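Local coordinates for protein xylan esterase 1 (Thermoanaerobacterium sp. 'JW/SL YS485', PDB 3FCY) that probably removes acetyl groups from xylan and from cephalosporin C, acting as a calcium-binding carbohydrate esterase with an alpha/beta-hydrolase fold, at residues V138-R143 against L182-L187; C82-F87 against R94-Y99; R38-T43 against V306-N311. One frame throughout, in Å; residues are numbered along the deposited sequence.

How the interactions relate
Interactions 1 and 2 touch, with centres about 9 Å apart, because their strands 136-140 and 94-102 are neighbours in one sheet. Interaction 2 pairs two antiparallel strands near the edge of that sheet, mainly through backbone bonds, with a His-Asp bond on one face and mostly apolar and aromatic packing on the other. Interaction 1 is wholly buried and sets a strand against a helix, apolar at one end and a salt bridge at the other. Asp141 and His96 join the two. Interaction 3 lies about 34 Å from interaction 2, centre to centre, across the chain's centre: a partly exposed loop-on-helix contact held by a side-chain-to-backbone hydrogen bond and a water bridge.

Interaction 1 of 3, residues V138-R143 against L182-L187; sequences VAMDVR and LDTAQL
Asp183 OD2 is gripped from two directions. Arg143 NE donates to it at 2.6 Å, and water 1 donates to the same OD2 at 2.8 Å. The other carboxylate oxygen, Asp183 OD1, takes a hydrogen from Arg143 NH2 at 2.8 Å, making this a two-point, side-on salt bridge. Both oxygens use their syn lone pairs, and the guanidinium and carboxylate planes are only 24° apart. The arginine gets there by an extended run from CG to NE, lying across the aspartate at about a right angle; Arg143 NH2 also bonds Val90 O. Water 1 ties the carboxylate back to the main chain as well: it accepts from Arg143 N at 3.1 Å and makes a weak bond to Asp141 O. With the guanidinium held this close, the buried carboxylate is probably kept ionised.

This is strand-to-helix packing inside an alpha/beta-hydrolase fold, with helix 176-192 laid against one face of the central sheet. Strand 138-140 and helix 182-187 run nearly antiparallel, their axes 10.5 Å apart at closest.

The space between them is filled by Met140 and Leu187. With CG anti to the backbone N (chi1 -173°), Met140 reaches from the strand toward the helix, then bends at chi3 to carry CE alongside Thr184 CG2, 3.9 Å away. The hydroxyl of Thr184 turns back to its own helix and bonds Phe181 O. Leu187 comes the other way, sliding past Met140 in the opposite sense; its CD2 presses on Met140 CB at 3.4 Å, tighter than usual for two carbons. That methyl also meets Val138 CG1 at 4.0 Å, while Asp183 CB rests against Met140 SD.

Interaction 2 of 3, residues C82-F87 against R94-Y99; sequences CYDLYF and RIHAKY
His96 leans across to Tyr86 and Asp84 on the neighbouring strand. Its CB lies near Tyr86 CE2, and a chi1 of 169°, which sets CG beside the carbonyl carbon, brings the imidazole over toward strand 82-87. CD2 presents the histidine ring's edge, 3.4 Å from Tyr86 CE2, in an oblique pairing with the planes 57° apart. At the tip, NE2 donates an almost straight bond to Asp84 OD2 at 3.0 Å; the acceptor lies in the imidazole plane, although the histidine comes from above the carboxylate plane. ND1 is hydrogen-bonded to Asp141 OD2, and a carboxylate at each nitrogen may favour a protonated ring. Asp84 OD2 also accepts a hydrogen bond from water 2, which in turn accepts one from Lys98 NZ, itself bonded to Gly122 O.

On the other face, Ile95 CB sits over the Phe87 ring, 3.6 Å from its centroid, in a CH-pi contact. The Tyr83 and Tyr99 side chains run side by side, their rings oblique to each other. Six backbone bonds join the strands, including Ile95 N to Phe87 O at 2.6 Å. Such alternation of hydrogen-bonded and non-hydrogen-bonded pairs is that of an antiparallel beta hairpin, here formed by strands 80-88 and 94-102.

Interaction 3 of 3, residues R38-T43 against V306-N311; sequences REYTGT and VFAAYN
The irregular segment 38-43 crosses helix 306-310 closely enough that Thr41 and Ala308 have their CA atoms 4.4 Å apart. Small residues make that approach possible: Ala308 CB touches Gly42 CA at 3.7 Å and, at the same separation, Tyr40 CE2. Tyr40 reaches this methyl because its chi1 of 178° swings the ring away from the backbone N, while its hydroxyl continues to Asp236 OD2 and receives a bond from Thr43 OG1.

Asn311 supplies the polar link. Its ND2 donates to Tyr40 O at 2.7 Å with an N-H...O angle of 162°; the acceptor lies close to the amide plane, whereas the donor is tilted from the carbonyl plane. The other amide atom, Asn311 OD1, accepts from water 3 at 2.7 Å. Water 3 also donates to Arg38 O, bridging the side chain to the loop. A weak bond from ND2 to Leu37 O adds to this grip.

Further along, Arg38 CD rests 4.1 Å from Phe307 CE2, and the backbone N of Arg38 stands over a face of that ring. Phe307 also touches Val294 and Ile319, on the parallel strands 289-295 and 317-322. In chain order helix 303-310 links these parallel neighbours as the helix of a beta-alpha-beta crossover, the repeating element of the alpha/beta-hydrolase fold, with the N-terminal loop packed against it.

Interaction 1 of 3, residues V138-R143 against L182-L187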
# COMPACT_ATOMS: atom_id res chain seq x y z
N VAL A 138 -26.67 24.29 -16.85
CA VAL A 138 -25.37 24.82 -17.26
C VAL A 138 -24.28 24.18 -16.39
O VAL A 138 -24.45 24.04 -15.18
CB VAL A 138 -25.32 26.36 -17.08
CG1 VAL A 138 -23.97 26.90 -17.54
CG2 VAL A 138 -26.45 27.02 -17.86
N ALA A 139 -23.18 23.78 -17.02
CA ALA A 139 -22.06 23.16 -16.31
C ALA A 139 -20.78 23.85 -16.77
O ALA A 139 -20.33 23.65 -17.90
CB ALA A 139 -22.00 21.67 -16.61
N MET A 140 -20.19 24.64 -15.88
CA MET A 140 -18.98 25.41 -16.18
C MET A 140 -17.67 24.64 -16.00
O MET A 140 -17.55 23.78 -15.12
CB MET A 140 -18.93 26.65 -15.27
CG MET A 140 -17.80 27.63 -15.58
SD MET A 140 -17.57 28.85 -14.26
CE MET A 140 -16.34 28.00 -13.24
N ASP A 141 -16.70 24.94 -16.86
CA ASP A 141 -15.38 24.32 -16.76
C ASP A 141 -14.51 25.33 -16.03
O ASP A 141 -14.55 26.53 -16.32
CB ASP A 141 -14.77 24.06 -18.15
CG ASP A 141 -15.38 22.86 -18.84
OD1 ASP A 141 -15.89 21.95 -18.13
OD2 ASP A 141 -15.34 22.81 -20.09
N VAL A 142 -13.73 24.84 -15.06
CA VAL A 142 -12.84 25.71 -14.30
C VAL A 142 -11.62 26.03 -15.16
O VAL A 142 -11.15 25.18 -15.92
CB VAL A 142 -12.38 25.04 -12.98
CG1 VAL A 142 -11.30 25.89 -12.31
CG2 VAL A 142 -13.58 24.88 -12.04
N ARG A 143 -11.13 27.26 -15.06
CA ARG A 143 -9.96 27.69 -15.82
C ARG A 143 -8.79 26.73 -15.66
O ARG A 143 -8.47 26.30 -14.56
CB ARG A 143 -9.49 29.07 -15.35
CG ARG A 143 -10.49 30.18 -15.51
CD ARG A 143 -9.90 31.51 -15.04
NE ARG A 143 -10.86 32.60 -15.21
CZ ARG A 143 -10.53 33.88 -15.35
NH1 ARG A 143 -9.25 34.24 -15.33
NH2 ARG A 143 -11.48 34.79 -15.51
N LEU A 182 -14.95 34.44 -9.31
CA LEU A 182 -15.61 35.49 -10.08
C LEU A 182 -16.30 34.92 -11.32
O LEU A 182 -17.37 35.38 -11.70
CB LEU A 182 -14.61 36.58 -10.48
CG LEU A 182 -14.13 37.49 -9.34
CD1 LEU A 182 -13.10 38.49 -9.87
CD2 LEU A 182 -15.33 38.21 -8.72
N ASP A 183 -15.68 33.92 -11.95
CA ASP A 183 -16.29 33.30 -13.13
C ASP A 183 -17.65 32.71 -12.76
O ASP A 183 -18.61 32.85 -13.51
CB ASP A 183 -15.42 32.17 -13.70
CG ASP A 183 -14.10 32.66 -14.29
OD1 ASP A 183 -14.03 33.82 -14.75
OD2 ASP A 183 -13.15 31.86 -14.32
N THR A 184 -17.74 32.06 -11.60
CA THR A 184 -19.02 31.46 -11.20
C THR A 184 -20.08 32.54 -11.00
O THR A 184 -21.22 32.38 -11.42
CB THR A 184 -18.91 30.60 -9.90
OG1 THR A 184 -18.76 31.45 -8.75
CG2 THR A 184 -17.72 29.65 -9.98
N ALA A 185 -19.69 33.65 -10.37
CA ALA A 185 -20.61 34.75 -10.11
C ALA A 185 -21.07 35.37 -11.42
O ALA A 185 -22.26 35.66 -11.61
CB ALA A 185 -19.93 35.81 -9.25
N GLN A 186 -20.13 35.58 -12.34
CA GLN A 186 -20.42 36.16 -13.63
C GLN A 186 -21.34 35.24 -14.42
O GLN A 186 -22.29 35.69 -15.06
CB GLN A 186 -19.12 36.39 -14.41
CG GLN A 186 -19.31 36.99 -15.80
CD GLN A 186 -17.98 37.34 -16.47
OE1 GLN A 186 -16.92 36.89 -16.04
NE2 GLN A 186 -18.05 38.12 -17.55
N LEU A 187 -21.06 33.94 -14.37
CA LEU A 187 -21.88 32.97 -15.08
C LEU A 187 -23.30 32.94 -14.53
O LEU A 187 -24.26 32.78 -15.28
CB LEU A 187 -21.25 31.57 -15.00
CG LEU A 187 -22.04 30.44 -15.68
CD1 LEU A 187 -22.23 30.77 -17.16
CD2 LEU A 187 -21.30 29.12 -15.52
O HOH W 1 -13.55 29.08 -14.37

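Interaction 2 of 3, residues C82-F87 against R94-Y99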
# COMPACT_ATOMS: atom_id res chain seq x y z
N CYS A 82 -28.61 21.75 -27.15
CA CYS A 82 -27.33 21.62 -26.46
C CYS A 82 -26.31 22.56 -27.08
O CYS A 82 -25.95 22.41 -28.26
CB CYS A 82 -26.83 20.18 -26.54
SG CYS A 82 -27.89 19.00 -25.67
N TYR A 83 -25.84 23.52 -26.29
CA TYR A 83 -24.88 24.50 -26.76
C TYR A 83 -23.61 24.57 -25.92
O TYR A 83 -23.64 24.36 -24.70
CB TYR A 83 -25.49 25.91 -26.73
CG TYR A 83 -26.73 26.11 -27.57
CD1 TYR A 83 -26.66 26.08 -28.97
CD2 TYR A 83 -27.96 26.36 -26.97
CE1 TYR A 83 -27.80 26.31 -29.74
CE2 TYR A 83 -29.10 26.59 -27.73
CZ TYR A 83 -29.01 26.56 -29.12
OH TYR A 83 -30.14 26.78 -29.87
N ASP A 84 -22.51 24.90 -26.58
CA ASP A 84 -21.24 25.11 -25.91
C ASP A 84 -21.26 26.62 -25.75
O ASP A 84 -21.30 27.36 -26.73
CB ASP A 84 -20.08 24.67 -26.79
CG ASP A 84 -19.85 23.17 -26.74
OD1 ASP A 84 -19.76 22.54 -27.81
OD2 ASP A 84 -19.76 22.63 -25.62
N LEU A 85 -21.27 27.08 -24.50
CA LEU A 85 -21.32 28.50 -24.22
C LEU A 85 -19.95 29.03 -23.81
O LEU A 85 -19.25 28.42 -23.00
CB LEU A 85 -22.35 28.77 -23.11
CG LEU A 85 -22.61 30.21 -22.65
CD1 LEU A 85 -23.93 30.27 -21.89
CD2 LEU A 85 -21.46 30.71 -21.79
N TYR A 86 -19.57 30.17 -24.38
CA TYR A 86 -18.29 30.80 -24.07
C TYR A 86 -18.50 32.25 -23.69
O TYR A 86 -19.28 32.96 -24.32
CB TYR A 86 -17.34 30.75 -25.26
CG TYR A 86 -17.09 29.36 -25.80
CD1 TYR A 86 -17.98 28.78 -26.69
CD2 TYR A 86 -15.96 28.64 -25.42
CE1 TYR A 86 -17.77 27.50 -27.20
CE2 TYR A 86 -15.73 27.36 -25.91
CZ TYR A 86 -16.64 26.80 -26.81
OH TYR A 86 -16.43 25.54 -27.30
N PHE A 87 -17.80 32.69 -22.66
CA PHE A 87 -17.88 34.08 -22.24
C PHE A 87 -16.52 34.51 -21.72
O PHE A 87 -15.71 33.68 -21.30
CB PHE A 87 -18.95 34.28 -21.16
CG PHE A 87 -18.63 33.65 -19.83
CD1 PHE A 87 -18.91 32.31 -19.59
CD2 PHE A 87 -18.08 34.42 -18.81
CE1 PHE A 87 -18.65 31.74 -18.35
CE2 PHE A 87 -17.82 33.85 -17.56
CZ PHE A 87 -18.10 32.51 -17.33
N ARG A 94 -11.21 33.28 -21.66
CA ARG A 94 -12.40 32.78 -22.33
C ARG A 94 -12.87 31.56 -21.54
O ARG A 94 -12.19 30.54 -21.49
CB ARG A 94 -12.05 32.39 -23.77
CG ARG A 94 -13.24 32.30 -24.71
CD ARG A 94 -13.95 33.65 -24.87
NE ARG A 94 -15.00 33.57 -25.88
CZ ARG A 94 -16.04 34.39 -25.94
NH1 ARG A 94 -16.19 35.36 -25.04
NH2 ARG A 94 -16.95 34.23 -26.90
N ILE A 95 -14.04 31.67 -20.90
CA ILE A 95 -14.58 30.58 -20.09
C ILE A 95 -15.60 29.75 -20.86
O ILE A 95 -16.36 30.27 -21.68
CB ILE A 95 -15.28 31.14 -18.82
CG1 ILE A 95 -14.37 32.17 -18.13
CG2 ILE A 95 -15.60 30.00 -17.85
CD1 ILE A 95 -13.02 31.62 -17.68
N HIS A 96 -15.62 28.45 -20.59
CA HIS A 96 -16.54 27.54 -21.26
C HIS A 96 -17.48 26.83 -20.30
O HIS A 96 -17.13 26.53 -19.16
CB HIS A 96 -15.77 26.51 -22.09
CG HIS A 96 -16.62 25.39 -22.61
ND1 HIS A 96 -16.88 24.25 -21.88
CD2 HIS A 96 -17.26 25.23 -23.79
CE1 HIS A 96 -17.66 23.45 -22.58
NE2 HIS A 96 -17.90 24.02 -23.75
N ALA A 97 -18.69 26.57 -20.78
CA ALA A 97 -19.70 25.87 -20.00
C ALA A 97 -20.68 25.19 -20.95
O ALA A 97 -21.00 25.73 -22.01
CB ALA A 97 -20.46 26.85 -19.10
N LYS A 98 -21.12 23.99 -20.57
CA LYS A 98 -22.11 23.29 -21.36
C LYS A 98 -23.40 24.03 -21.05
O LYS A 98 -23.57 24.53 -19.95
CB LYS A 98 -22.23 21.82 -20.92
CG LYS A 98 -21.13 20.90 -21.45
CD LYS A 98 -21.36 19.46 -20.98
CE LYS A 98 -20.47 18.49 -21.74
NZ LYS A 98 -19.03 18.81 -21.59
N TYR A 99 -24.31 24.10 -22.02
CA TYR A 99 -25.58 24.80 -21.84
C TYR A 99 -26.68 24.02 -22.54
O TYR A 99 -26.69 23.89 -23.77
CB TYR A 99 -25.46 26.22 -22.40
CG TYR A 99 -26.75 27.01 -22.56
CD1 TYR A 99 -27.75 26.96 -21.59
CD2 TYR A 99 -26.93 27.86 -23.65
CE1 TYR A 99 -28.91 27.74 -21.71
CE2 TYR A 99 -28.07 28.65 -23.78
CZ TYR A 99 -29.06 28.58 -22.81
OH TYR A 99 -30.18 29.38 -22.94
O HOH W 2 -18.65 20.35 -24.01

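Interaction 3 of 3, residues R38-T43 against V306-N311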
# COMPACT_ATOMS: atom_id res chain seq x y z
N ARG A 38 -20.75 20.11 15.09
CA ARG A 38 -21.94 20.96 15.08
C ARG A 38 -21.64 22.39 15.56
O ARG A 38 -22.29 23.34 15.12
CB ARG A 38 -23.02 20.36 15.98
CG ARG A 38 -23.41 18.92 15.67
CD ARG A 38 -24.36 18.84 14.49
NE ARG A 38 -24.93 17.51 14.34
CZ ARG A 38 -25.71 17.14 13.32
NH1 ARG A 38 -26.01 18.02 12.38
NH2 ARG A 38 -26.18 15.90 13.26
N GLU A 39 -20.67 22.53 16.45
CA GLU A 39 -20.32 23.84 17.01
C GLU A 39 -19.07 24.49 16.41
O GLU A 39 -18.83 25.68 16.62
CB GLU A 39 -20.14 23.71 18.52
CG GLU A 39 -21.23 22.90 19.20
CD GLU A 39 -22.23 23.76 19.93
OE1 GLU A 39 -22.94 24.55 19.28
OE2 GLU A 39 -22.29 23.64 21.18
N TYR A 40 -18.28 23.71 15.69
CA TYR A 40 -17.04 24.22 15.09
C TYR A 40 -17.30 25.27 14.00
O TYR A 40 -18.05 25.02 13.06
CB TYR A 40 -16.24 23.06 14.53
CG TYR A 40 -14.95 23.47 13.85
CD1 TYR A 40 -13.91 24.04 14.58
CD2 TYR A 40 -14.78 23.28 12.48
CE1 TYR A 40 -12.72 24.41 13.96
CE2 TYR A 40 -13.60 23.65 11.85
CZ TYR A 40 -12.57 24.21 12.59
OH TYR A 40 -11.41 24.56 11.96
N THR A 41 -16.66 26.43 14.14
CA THR A 41 -16.84 27.51 13.17
C THR A 41 -15.61 27.85 12.32
O THR A 41 -15.61 28.85 11.61
CB THR A 41 -17.30 28.80 13.88
OG1 THR A 41 -16.36 29.14 14.91
CG2 THR A 41 -18.68 28.61 14.50
N GLY A 42 -14.57 27.03 12.39
CA GLY A 42 -13.40 27.30 11.57
C GLY A 42 -12.14 27.70 12.30
O GLY A 42 -12.18 28.11 13.46
N THR A 43 -11.01 27.59 11.59
CA THR A 43 -9.71 27.93 12.16
C THR A 43 -8.92 28.88 11.27
O THR A 43 -8.21 29.75 11.76
CB THR A 43 -8.86 26.66 12.40
OG1 THR A 43 -9.58 25.74 13.23
CG2 THR A 43 -7.54 27.02 13.07
N VAL A 306 -15.84 21.04 6.58
CA VAL A 306 -17.15 21.11 5.94
C VAL A 306 -18.14 21.79 6.90
O VAL A 306 -18.92 22.65 6.48
CB VAL A 306 -17.66 19.70 5.56
CG1 VAL A 306 -19.10 19.77 5.04
CG2 VAL A 306 -16.74 19.10 4.50
N PHE A 307 -18.11 21.42 8.17
CA PHE A 307 -19.01 22.03 9.14
C PHE A 307 -18.67 23.50 9.37
O PHE A 307 -19.55 24.29 9.70
CB PHE A 307 -19.01 21.28 10.47
CG PHE A 307 -20.06 20.20 10.55
CD1 PHE A 307 -19.76 18.89 10.20
CD2 PHE A 307 -21.36 20.52 10.92
CE1 PHE A 307 -20.75 17.91 10.22
CE2 PHE A 307 -22.36 19.54 10.95
CZ PHE A 307 -22.05 18.23 10.60
N ALA A 308 -17.41 23.86 9.19
CA ALA A 308 -16.99 25.24 9.37
C ALA A 308 -17.72 26.11 8.34
O ALA A 308 -18.20 27.20 8.65
CB ALA A 308 -15.48 25.37 9.20
N ALA A 309 -17.80 25.62 7.10
CA ALA A 309 -18.48 26.37 6.05
C ALA A 309 -19.97 26.39 6.36
O ALA A 309 -20.60 27.44 6.30
CB ALA A 309 -18.23 25.72 4.69
N TYR A 310 -20.51 25.23 6.70
CA TYR A 310 -21.93 25.10 7.03
C TYR A 310 -22.33 26.03 8.18
O TYR A 310 -23.36 26.71 8.11
CB TYR A 310 -22.24 23.66 7.42
CG TYR A 310 -23.68 23.43 7.82
CD1 TYR A 310 -24.70 23.40 6.86
CD2 TYR A 310 -24.04 23.27 9.16
CE1 TYR A 310 -26.03 23.21 7.22
CE2 TYR A 310 -25.37 23.08 9.54
CZ TYR A 310 -26.35 23.05 8.56
OH TYR A 310 -27.66 22.84 8.93
N ASN A 311 -21.52 26.07 9.23
CA ASN A 311 -21.83 26.89 10.39
C ASN A 311 -21.65 28.39 10.21
O ASN A 311 -21.97 29.17 11.11
CB ASN A 311 -21.04 26.41 11.61
CG ASN A 311 -21.54 25.07 12.13
OD1 ASN A 311 -22.74 24.81 12.13
ND2 ASN A 311 -20.62 24.22 12.58
O HOH W 3 -23.72 22.47 13.02